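Local coordinates for protein tRNA (cytosine(72)-C(5))-methyltransferase (Pyrococcus horikoshii, PDB 5ZVE) that methylates the C5 position of cytosine 72 in several tRNAs, using S-adenosyl-L-methionine as the methyl donor, at residues Pro6-Glu11 with Arg289-Ile294; Ile45-Leu50 with Glu69-Val74; Pro89-Asn94 with Leu113-Asn118; Lys340-Glu345 with Ala377-Val382. One frame throughout, in Å; residues are numbered along the deposited sequence.

Contact 1: Pro6-Glu11 with Arg289-Ile294; sequences PKELRE and RTLKHI
The E8 and L291 side chains run antiparallel alongside one another where the first turns of two helices meet. The carboxylate of E8 lies over the start of the other helix: E8 OE2 is 3.5 Å from L291 CD2, while E8 OE1 reaches the T290 hydroxyl. T290 OG1 is modelled too close to E8 OE1 for the details of that bond to be trusted. CG of E8 sits between its backbone N and carbonyl carbon (chi1 57°), and the chain then runs out extended, crossing the T290 side chain at about a right angle. T290 holds the N-cap position, yet its hydroxyl is turned to E8 and makes no capping bond. Its backbone N instead donates to H293 ND1 at 2.9 Å, nearly straight and close to the imidazole plane. This bond and the side chains on its faces restrain the H293 ring, with K292 CG over one face and R289 CG over the opposite one. Beneath this polar layer, L9 CD1 lies 4.4 Å from both L291 CD1 and I294 CD1, and L9 CD2 is 4.0 Å from R289 O. The guanidinium of R289 leads off to the carbonyl of T277. Helix 7-17, from the N-terminal ferredoxin-like region, thus meets the N-terminal end of helix 291-310 of the methyltransferase region, with L9 also touching E287 and I294 resting on the loop at S326 and E328.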
# COMPACT_ATOMS: atom_id res chain seq x y z
N PRO A 6 -1.00 2.51 -20.28
CA PRO A 6 -1.73 2.36 -21.54
C PRO A 6 -2.31 3.70 -21.98
O PRO A 6 -2.59 4.55 -21.12
CB PRO A 6 -2.83 1.35 -21.21
CG PRO A 6 -2.94 1.37 -19.72
CD PRO A 6 -1.58 1.69 -19.20
N LYS A 7 -2.48 3.89 -23.28
CA LYS A 7 -2.81 5.20 -23.84
C LYS A 7 -4.14 5.76 -23.33
O LYS A 7 -4.22 6.94 -23.00
CB LYS A 7 -2.84 5.12 -25.37
CG LYS A 7 -3.11 6.46 -26.05
CD LYS A 7 -1.81 7.23 -26.20
CE LYS A 7 -2.04 8.70 -26.50
NZ LYS A 7 -2.73 8.90 -27.81
N GLU A 8 -5.17 4.92 -23.26
CA GLU A 8 -6.48 5.40 -22.85
C GLU A 8 -6.49 5.86 -21.40
O GLU A 8 -7.19 6.80 -21.05
CB GLU A 8 -7.57 4.35 -23.08
CG GLU A 8 -7.34 3.02 -22.39
CD GLU A 8 -8.61 2.18 -22.34
OE1 GLU A 8 -8.56 1.05 -21.83
OE2 GLU A 8 -9.66 2.67 -22.82
N LEU A 9 -5.71 5.19 -20.55
CA LEU A 9 -5.56 5.63 -19.17
C LEU A 9 -4.83 6.97 -19.10
O LEU A 9 -5.16 7.83 -18.29
CB LEU A 9 -4.82 4.58 -18.33
CG LEU A 9 -4.61 4.95 -16.86
CD1 LEU A 9 -5.94 5.09 -16.15
CD2 LEU A 9 -3.73 3.94 -16.16
N ARG A 10 -3.80 7.12 -19.94
CA ARG A 10 -3.06 8.37 -20.01
C ARG A 10 -3.99 9.52 -20.38
O ARG A 10 -3.93 10.59 -19.77
CB ARG A 10 -1.90 8.27 -21.01
CG ARG A 10 -0.90 7.20 -20.64
CD ARG A 10 0.50 7.53 -21.14
NE ARG A 10 0.57 7.76 -22.58
CZ ARG A 10 0.86 6.82 -23.47
NH1 ARG A 10 0.92 7.13 -24.76
NH2 ARG A 10 1.10 5.57 -23.08
N GLU A 11 -4.83 9.30 -21.39
CA GLU A 11 -5.84 10.28 -21.78
C GLU A 11 -6.81 10.54 -20.64
O GLU A 11 -7.24 11.67 -20.43
CB GLU A 11 -6.61 9.81 -23.02
CG GLU A 11 -5.75 9.59 -24.26
CD GLU A 11 -5.09 10.87 -24.75
OE1 GLU A 11 -5.58 11.97 -24.40
OE2 GLU A 11 -4.08 10.78 -25.48
N ARG A 289 -3.93 -2.33 -15.45
CA ARG A 289 -5.35 -2.04 -15.36
C ARG A 289 -5.70 -0.78 -16.13
O ARG A 289 -4.89 0.15 -16.21
CB ARG A 289 -5.80 -1.93 -13.90
CG ARG A 289 -6.05 -3.29 -13.25
CD ARG A 289 -6.16 -3.18 -11.75
NE ARG A 289 -6.16 -4.49 -11.11
CZ ARG A 289 -6.07 -4.68 -9.80
NH1 ARG A 289 -5.96 -3.64 -8.98
NH2 ARG A 289 -6.07 -5.91 -9.30
N THR A 290 -6.90 -0.76 -16.70
CA THR A 290 -7.32 0.35 -17.54
C THR A 290 -8.80 0.70 -17.33
O THR A 290 -9.39 0.33 -16.31
CB THR A 290 -7.06 0.04 -19.03
OG1 THR A 290 -7.39 1.19 -19.82
CG2 THR A 290 -7.87 -1.18 -19.50
N LEU A 291 -9.38 1.43 -18.28
CA LEU A 291 -10.69 2.04 -18.10
C LEU A 291 -11.79 1.04 -17.78
O LEU A 291 -12.59 1.26 -16.86
CB LEU A 291 -11.08 2.85 -19.34
CG LEU A 291 -10.75 4.35 -19.32
CD1 LEU A 291 -9.31 4.60 -18.91
CD2 LEU A 291 -11.05 5.00 -20.67
N LYS A 292 -11.84 -0.06 -18.53
CA LYS A 292 -12.82 -1.11 -18.27
C LYS A 292 -12.76 -1.60 -16.82
O LYS A 292 -13.79 -1.95 -16.24
CB LYS A 292 -12.60 -2.28 -19.23
CG LYS A 292 -11.14 -2.72 -19.35
CD LYS A 292 -11.02 -4.06 -20.06
CE LYS A 292 -9.60 -4.59 -19.99
NZ LYS A 292 -9.52 -6.01 -20.42
N HIS A 293 -11.57 -1.60 -16.24
CA HIS A 293 -11.39 -2.02 -14.85
C HIS A 293 -11.91 -1.00 -13.85
O HIS A 293 -12.40 -1.36 -12.78
CB HIS A 293 -9.91 -2.29 -14.56
CG HIS A 293 -9.33 -3.41 -15.36
ND1 HIS A 293 -8.37 -3.21 -16.33
CD2 HIS A 293 -9.56 -4.75 -15.33
CE1 HIS A 293 -8.05 -4.37 -16.87
NE2 HIS A 293 -8.75 -5.32 -16.28
N ILE A 294 -11.82 0.28 -14.20
CA ILE A 294 -12.28 1.34 -13.32
C ILE A 294 -13.78 1.27 -13.14
O ILE A 294 -14.28 1.30 -12.01
CB ILE A 294 -11.88 2.73 -13.87
CG1 ILE A 294 -10.36 2.89 -13.86
CG2 ILE A 294 -12.53 3.83 -13.05
CD1 ILE A 294 -9.87 4.18 -14.49

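Contact 2: Ile45-Leu50 with Glu69-Val74; sequences ISREKL and EGLYFV
The carbonyl oxygen of G70 is gripped twice by the guanidinium of R47. R47 NH2 gives the better bond, 3.0 Å to G70 O, arriving in the carbonyl plane on a lone pair; R47 NE adds a weak one to the same G70 O at 3.3 Å. This is helix-on-sheet packing in the ferredoxin-like region, with helix 47-56 lying against strand 70-74, which runs between strands 35-40 and 62-63. Two donors on one acceptor limit rotation of the guanidinium, although G70 O is tilted 16° from its plane. R47 NH2 also donates to S64 O, so the arginine ties the helix start to two backbone carbonyls. CG of R47 lies anti to the backbone N (chi1 -170°), which carries the chain toward the strand, and a bend at chi3 turns its end onto G70. The R47 CG methylene packs against L71 CD2 at 4.2 Å. Behind it, the L71 and L50 side chains both touch V40 of strand 35-40. E69 turns the other way, its carboxylate held by R191 and H214. At the helix N-cap, S46 OG accepts a weak bond from K49 N. The apolar layer closes where L50 CD2 meets L71 CD1 at 4.2 Å.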
# COMPACT_ATOMS: atom_id res chain seq x y z
N ILE A 45 5.86 -1.22 22.06
CA ILE A 45 7.01 -0.34 22.19
C ILE A 45 6.59 1.10 21.92
O ILE A 45 5.60 1.33 21.24
CB ILE A 45 8.15 -0.78 21.23
CG1 ILE A 45 9.49 -0.13 21.61
CG2 ILE A 45 7.78 -0.50 19.77
CD1 ILE A 45 10.67 -0.68 20.84
N SER A 46 7.34 2.05 22.45
CA SER A 46 7.10 3.46 22.17
C SER A 46 7.91 3.86 20.95
O SER A 46 8.81 3.14 20.54
CB SER A 46 7.49 4.33 23.37
OG SER A 46 8.90 4.45 23.46
N ARG A 47 7.57 5.00 20.37
CA ARG A 47 8.27 5.49 19.18
C ARG A 47 9.78 5.70 19.41
O ARG A 47 10.61 5.23 18.63
CB ARG A 47 7.62 6.80 18.72
CG ARG A 47 8.08 7.29 17.36
CD ARG A 47 7.84 8.79 17.27
NE ARG A 47 7.15 9.19 16.05
CZ ARG A 47 6.65 10.41 15.86
NH1 ARG A 47 6.76 11.33 16.81
NH2 ARG A 47 6.03 10.70 14.73
N GLU A 48 10.13 6.39 20.49
CA GLU A 48 11.53 6.73 20.70
C GLU A 48 12.38 5.49 20.99
O GLU A 48 13.51 5.39 20.52
CB GLU A 48 11.68 7.74 21.83
CG GLU A 48 10.93 9.04 21.57
CD GLU A 48 11.25 9.62 20.20
OE1 GLU A 48 12.44 9.84 19.91
OE2 GLU A 48 10.31 9.85 19.40
N LYS A 49 11.82 4.56 21.75
CA LYS A 49 12.48 3.29 22.02
C LYS A 49 12.79 2.53 20.73
O LYS A 49 13.89 2.01 20.56
CB LYS A 49 11.64 2.43 22.96
CG LYS A 49 11.58 2.96 24.39
CD LYS A 49 12.77 2.49 25.21
CE LYS A 49 12.52 1.09 25.76
NZ LYS A 49 13.49 0.70 26.83
N LEU A 50 11.80 2.45 19.84
CA LEU A 50 11.97 1.77 18.55
C LEU A 50 13.07 2.42 17.72
O LEU A 50 13.90 1.74 17.13
CB LEU A 50 10.66 1.75 17.77
CG LEU A 50 10.76 1.14 16.36
CD1 LEU A 50 11.39 -0.25 16.42
CD2 LEU A 50 9.40 1.10 15.67
N GLU A 69 2.74 7.94 15.86
CA GLU A 69 3.14 6.56 15.63
C GLU A 69 3.85 6.38 14.29
O GLU A 69 4.13 5.26 13.87
CB GLU A 69 1.93 5.61 15.71
CG GLU A 69 0.88 5.82 14.62
CD GLU A 69 -0.16 6.86 15.00
OE1 GLU A 69 0.22 8.02 15.28
OE2 GLU A 69 -1.36 6.51 15.01
N GLY A 70 4.15 7.49 13.62
CA GLY A 70 4.77 7.42 12.30
C GLY A 70 6.28 7.60 12.26
O GLY A 70 6.82 8.56 12.83
N LEU A 71 6.97 6.70 11.57
CA LEU A 71 8.39 6.85 11.28
C LEU A 71 8.60 6.61 9.80
O LEU A 71 7.93 5.76 9.22
CB LEU A 71 9.25 5.87 12.09
CG LEU A 71 9.47 6.13 13.58
CD1 LEU A 71 10.19 4.96 14.21
CD2 LEU A 71 10.24 7.41 13.78
N TYR A 72 9.54 7.33 9.19
CA TYR A 72 9.81 7.08 7.79
C TYR A 72 11.30 7.10 7.47
O TYR A 72 12.10 7.68 8.19
CB TYR A 72 9.06 8.10 6.91
CG TYR A 72 9.56 9.52 7.00
CD1 TYR A 72 10.58 9.97 6.18
CD2 TYR A 72 9.00 10.42 7.91
CE1 TYR A 72 11.04 11.27 6.26
CE2 TYR A 72 9.46 11.73 8.00
CZ TYR A 72 10.48 12.14 7.17
OH TYR A 72 10.95 13.43 7.24
N PHE A 73 11.64 6.42 6.38
CA PHE A 73 13.02 6.38 5.91
C PHE A 73 13.10 7.08 4.57
O PHE A 73 12.20 6.95 3.73
CB PHE A 73 13.51 4.94 5.78
CG PHE A 73 13.37 4.14 7.05
CD1 PHE A 73 12.17 3.51 7.36
CD2 PHE A 73 14.43 4.02 7.93
CE1 PHE A 73 12.04 2.78 8.53
CE2 PHE A 73 14.31 3.28 9.09
CZ PHE A 73 13.11 2.66 9.39
N VAL A 74 14.16 7.86 4.38
CA VAL A 74 14.32 8.58 3.13
C VAL A 74 14.86 7.63 2.07
O VAL A 74 15.81 6.87 2.31
CB VAL A 74 15.25 9.80 3.29
CG1 VAL A 74 15.43 10.50 1.95
CG2 VAL A 74 14.67 10.77 4.31

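Contact 3: Pro89-Asn94 with Leu113-Asn118; sequences PVVVAN and LKADKN
V92 has L113 and K114 as flanking neighbours, their side chains leaving the strands in a common direction, and this is the closely packed end of the contact. V92 CG1 touches L113 CD2 at 3.8 Å, and V92 CB is as far from K114 CG. The V92 branch CG1 stands anti to its backbone N (chi1 -173°), which sets it beside the leucine, while CG2 turns to the lysine. The backbone is equally tight: V92 N donates to K114 O at 2.7 Å, and V92 O accepts from L113 N at 2.7 Å with a weaker, longer bond from K114 N. Two consecutive residues thus face one, a classic beta bulge in an otherwise antiparallel pairing. The pair forms an edge of the mixed sheet of the PUA domain: strand 112-115 is outermost, and on its other side strand 90-93 pairs in parallel with strand 124-128. On the sheet face of V91 and A115, V91 CG2 meets A115 CB at 4.2 Å; V91 is buried and also packs on L107 and M147, whereas A115 touches Y144. D116 N still donates to V90 O at 2.9 Å, but past D116 the chains diverge. A water marks this looser, polar end, accepting from V90 N and donating to D116 OD2 at 2.7 Å. The other carboxylate oxygen, D116 OD1, accepts from N118 N in an Asx turn, and the two bonds together fix the carboxylate. P89 CB covers D116 CB at 3.8 Å. On the V92 face, K114 runs on extended along the exposed side of the sheet.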
# COMPACT_ATOMS: atom_id res chain seq x y z
N PRO A 89 26.53 -8.10 -19.40
CA PRO A 89 25.60 -9.18 -19.74
C PRO A 89 24.28 -9.02 -18.98
O PRO A 89 24.27 -8.51 -17.87
CB PRO A 89 26.34 -10.45 -19.30
CG PRO A 89 27.33 -9.98 -18.29
CD PRO A 89 27.73 -8.60 -18.71
N VAL A 90 23.18 -9.48 -19.57
CA VAL A 90 21.86 -9.22 -19.01
C VAL A 90 21.33 -10.41 -18.21
O VAL A 90 21.38 -11.55 -18.67
CB VAL A 90 20.84 -8.87 -20.13
CG1 VAL A 90 19.41 -8.89 -19.61
CG2 VAL A 90 21.18 -7.53 -20.76
N VAL A 91 20.84 -10.13 -17.00
CA VAL A 91 19.99 -11.07 -16.28
C VAL A 91 18.56 -10.56 -16.33
O VAL A 91 18.29 -9.41 -16.00
CB VAL A 91 20.42 -11.25 -14.81
CG1 VAL A 91 19.47 -12.21 -14.11
CG2 VAL A 91 21.84 -11.76 -14.72
N VAL A 92 17.64 -11.41 -16.78
CA VAL A 92 16.23 -11.04 -16.83
C VAL A 92 15.51 -11.59 -15.61
O VAL A 92 15.44 -12.80 -15.40
CB VAL A 92 15.55 -11.56 -18.11
CG1 VAL A 92 14.13 -11.01 -18.21
CG2 VAL A 92 16.36 -11.18 -19.34
N ALA A 93 14.98 -10.68 -14.78
CA ALA A 93 14.21 -11.06 -13.61
C ALA A 93 12.74 -11.10 -13.97
O ALA A 93 12.30 -10.32 -14.81
CB ALA A 93 14.46 -10.08 -12.46
N ASN A 94 11.98 -12.00 -13.36
CA ASN A 94 10.55 -12.00 -13.59
C ASN A 94 9.91 -10.75 -12.98
O ASN A 94 10.56 -10.03 -12.21
CB ASN A 94 9.89 -13.28 -13.07
CG ASN A 94 9.90 -13.41 -11.55
OD1 ASN A 94 9.54 -12.48 -10.82
ND2 ASN A 94 10.31 -14.58 -11.06
N LEU A 113 14.36 -15.20 -14.65
CA LEU A 113 13.60 -15.71 -15.78
C LEU A 113 14.52 -16.35 -16.82
O LEU A 113 14.31 -17.48 -17.25
CB LEU A 113 12.77 -14.58 -16.41
CG LEU A 113 11.88 -14.89 -17.61
CD1 LEU A 113 10.75 -15.82 -17.21
CD2 LEU A 113 11.32 -13.60 -18.20
N LYS A 114 15.56 -15.61 -17.19
CA LYS A 114 16.57 -16.08 -18.13
C LYS A 114 17.76 -15.13 -18.07
O LYS A 114 17.68 -14.07 -17.46
CB LYS A 114 15.99 -16.15 -19.55
CG LYS A 114 15.43 -14.84 -20.06
CD LYS A 114 14.68 -15.02 -21.37
CE LYS A 114 14.16 -13.70 -21.88
NZ LYS A 114 13.30 -13.85 -23.09
N ALA A 115 18.87 -15.52 -18.69
CA ALA A 115 20.09 -14.73 -18.58
C ALA A 115 21.07 -14.99 -19.71
O ALA A 115 20.94 -15.97 -20.46
CB ALA A 115 20.76 -15.00 -17.24
N ASP A 116 22.05 -14.10 -19.83
CA ASP A 116 23.14 -14.25 -20.79
C ASP A 116 23.99 -15.46 -20.39
O ASP A 116 24.35 -15.61 -19.23
CB ASP A 116 23.98 -12.97 -20.84
CG ASP A 116 25.04 -12.98 -21.93
OD1 ASP A 116 25.88 -13.91 -21.96
OD2 ASP A 116 25.03 -12.05 -22.77
N LYS A 117 24.31 -16.31 -21.37
CA LYS A 117 24.97 -17.58 -21.08
C LYS A 117 26.44 -17.44 -20.71
O LYS A 117 27.04 -18.38 -20.18
CB LYS A 117 24.83 -18.51 -22.29
CG LYS A 117 23.42 -18.61 -22.85
CD LYS A 117 23.08 -20.04 -23.21
CE LYS A 117 21.59 -20.21 -23.51
NZ LYS A 117 21.13 -19.42 -24.68
N ASN A 118 27.03 -16.27 -20.95
CA ASN A 118 28.44 -16.05 -20.63
C ASN A 118 28.69 -15.74 -19.15
O ASN A 118 29.84 -15.62 -18.72
CB ASN A 118 29.01 -14.91 -21.48
CG ASN A 118 29.45 -15.36 -22.85
OD1 ASN A 118 29.70 -16.54 -23.09
ND2 ASN A 118 29.55 -14.41 -23.78
O HOH W 1 23.42 -9.98 -22.07

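Contact 4: Lys340-Glu345 with Ala377-Val382; sequences KGMKLE and AKLRKV
L379 sits between M342 and L344 on one face of an antiparallel strand pair. Its two methyls divide the work: L379 CD1 presses on M342 CB and L379 CD2 on L344 CD2, each at 3.4 Å, tighter than usual for carbon pairs. M342 is bent at chi2 and chi3, which folds its chain back over the neighbouring strand and brings M342 SD to 3.5 Å from K381 CB. On the other face E345 crosses R380 obliquely. E345 OE1 lies 3.3 Å from R380 NH1 but over a face of the guanidinium, the carboxylate plane turned 51° from it; no N-H points at the oxygen, so these groups attract by charge only. E345 CG also rests on R380 CB, and K343 makes a long salt bridge to the other carboxylate oxygen. The backbone sets these partners: K343 and R380 form a hydrogen-bonded pair, each donating at 2.8 Å, K343 N to R380 O and R380 N to K343 O. V382 N to G341 O and E345 N to K378 O extend the pairing at its two ends. Further out, strand 374-381 also pairs with strand 316-322 of the methyltransferase sheet, while M337 of helix 331-339 covers M342 and L379. K381 NZ is held by the carbonyls of I309 and L312 and by D384. Both faces contribute: L379's by close apolar contact, the K343-E345-R380 network toward the surface by charge and aliphatic contact.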
# COMPACT_ATOMS: atom_id res chain seq x y z
N LYS A 340 -27.59 8.03 -0.56
CA LYS A 340 -28.10 6.98 0.32
C LYS A 340 -28.14 7.36 1.81
O LYS A 340 -28.07 6.50 2.68
CB LYS A 340 -27.29 5.68 0.14
CG LYS A 340 -27.64 4.78 -1.08
CD LYS A 340 -27.89 5.52 -2.40
CE LYS A 340 -28.62 4.63 -3.42
NZ LYS A 340 -30.11 4.58 -3.23
N GLY A 341 -28.25 8.66 2.10
CA GLY A 341 -28.44 9.10 3.47
C GLY A 341 -27.16 9.28 4.29
O GLY A 341 -27.21 9.28 5.52
N MET A 342 -26.03 9.40 3.61
CA MET A 342 -24.76 9.65 4.29
C MET A 342 -24.34 11.10 4.09
O MET A 342 -24.64 11.70 3.06
CB MET A 342 -23.68 8.71 3.77
CG MET A 342 -23.98 7.23 3.86
SD MET A 342 -24.07 6.65 5.56
CE MET A 342 -22.39 6.93 6.13
N LYS A 343 -23.63 11.66 5.08
CA LYS A 343 -23.20 13.05 5.03
C LYS A 343 -21.69 13.19 5.24
O LYS A 343 -21.11 12.56 6.13
CB LYS A 343 -23.95 13.86 6.09
CG LYS A 343 -23.60 15.34 6.13
CD LYS A 343 -24.42 16.06 7.19
CE LYS A 343 -24.02 17.53 7.32
NZ LYS A 343 -22.61 17.66 7.79
N LEU A 344 -21.05 14.04 4.43
CA LEU A 344 -19.62 14.29 4.56
C LEU A 344 -19.27 14.97 5.87
O LEU A 344 -19.95 15.88 6.32
CB LEU A 344 -19.12 15.15 3.39
CG LEU A 344 -18.81 14.47 2.06
CD1 LEU A 344 -18.67 15.52 0.99
CD2 LEU A 344 -17.53 13.68 2.17
N GLU A 345 -18.18 14.51 6.49
CA GLU A 345 -17.70 15.10 7.73
C GLU A 345 -16.21 15.43 7.64
O GLU A 345 -15.44 14.74 6.97
CB GLU A 345 -17.94 14.15 8.90
CG GLU A 345 -19.39 13.76 9.10
CD GLU A 345 -20.04 14.50 10.26
OE1 GLU A 345 -19.60 14.30 11.41
OE2 GLU A 345 -20.98 15.29 10.02
N ALA A 377 -12.48 9.15 2.44
CA ALA A 377 -13.74 9.83 2.71
C ALA A 377 -14.28 9.43 4.07
O ALA A 377 -14.27 8.25 4.42
CB ALA A 377 -14.76 9.51 1.62
N LYS A 378 -14.75 10.41 4.84
CA LYS A 378 -15.35 10.13 6.14
C LYS A 378 -16.79 10.58 6.17
O LYS A 378 -17.08 11.76 5.95
CB LYS A 378 -14.58 10.83 7.26
CG LYS A 378 -15.16 10.58 8.64
CD LYS A 378 -14.69 11.61 9.64
CE LYS A 378 -15.12 11.25 11.04
NZ LYS A 378 -14.76 12.31 12.01
N LEU A 379 -17.70 9.66 6.46
CA LEU A 379 -19.13 9.97 6.41
C LEU A 379 -19.90 9.63 7.67
O LEU A 379 -19.57 8.70 8.41
CB LEU A 379 -19.80 9.25 5.24
CG LEU A 379 -19.36 9.57 3.82
CD1 LEU A 379 -20.49 9.25 2.90
CD2 LEU A 379 -19.00 10.99 3.67
N ARG A 380 -20.97 10.40 7.88
CA ARG A 380 -21.88 10.20 8.99
C ARG A 380 -23.26 9.81 8.44
O ARG A 380 -23.80 10.48 7.56
CB ARG A 380 -21.96 11.48 9.83
CG ARG A 380 -23.12 11.60 10.78
CD ARG A 380 -23.04 10.58 11.90
NE ARG A 380 -21.73 10.49 12.56
CZ ARG A 380 -21.15 11.47 13.24
NH1 ARG A 380 -21.74 12.65 13.38
NH2 ARG A 380 -19.96 11.27 13.79
N LYS A 381 -23.82 8.71 8.95
CA LYS A 381 -25.14 8.25 8.52
C LYS A 381 -26.24 9.03 9.22
O LYS A 381 -26.54 8.79 10.39
CB LYS A 381 -25.30 6.75 8.80
CG LYS A 381 -26.67 6.21 8.41
CD LYS A 381 -26.75 4.70 8.59
CE LYS A 381 -28.10 4.17 8.13
NZ LYS A 381 -28.19 2.69 8.24
N VAL A 382 -26.86 9.97 8.50
CA VAL A 382 -27.86 10.83 9.11
C VAL A 382 -29.25 10.20 9.13
O VAL A 382 -30.08 10.54 9.98
CB VAL A 382 -27.95 12.19 8.38
CG1 VAL A 382 -26.65 12.96 8.54
CG2 VAL A 382 -28.27 11.98 6.91
O HOH W 2 -14.45 13.15 4.61

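How the contacts relate
The four contacts are spread over the three regions of the chain without touching one another. Contact 1 joins the ferredoxin-like N-terminal region to the methyltransferase region and closes a long loop of chain in which contacts 2 and 3 are nested; contact 4 follows in series. Contact 1 is nearest the active centre: the R289 side chain is about 7 Å from that of C323, the predicted nucleophile, and about 9 Å from the bound S-adenosyl-L-homocysteine. In contact 2 the E69 side chain is about 14 Å from that ligand. Contacts 3 and 4, away from the annotated sites, have centres 53 Å apart on opposite sides of the chain's centre.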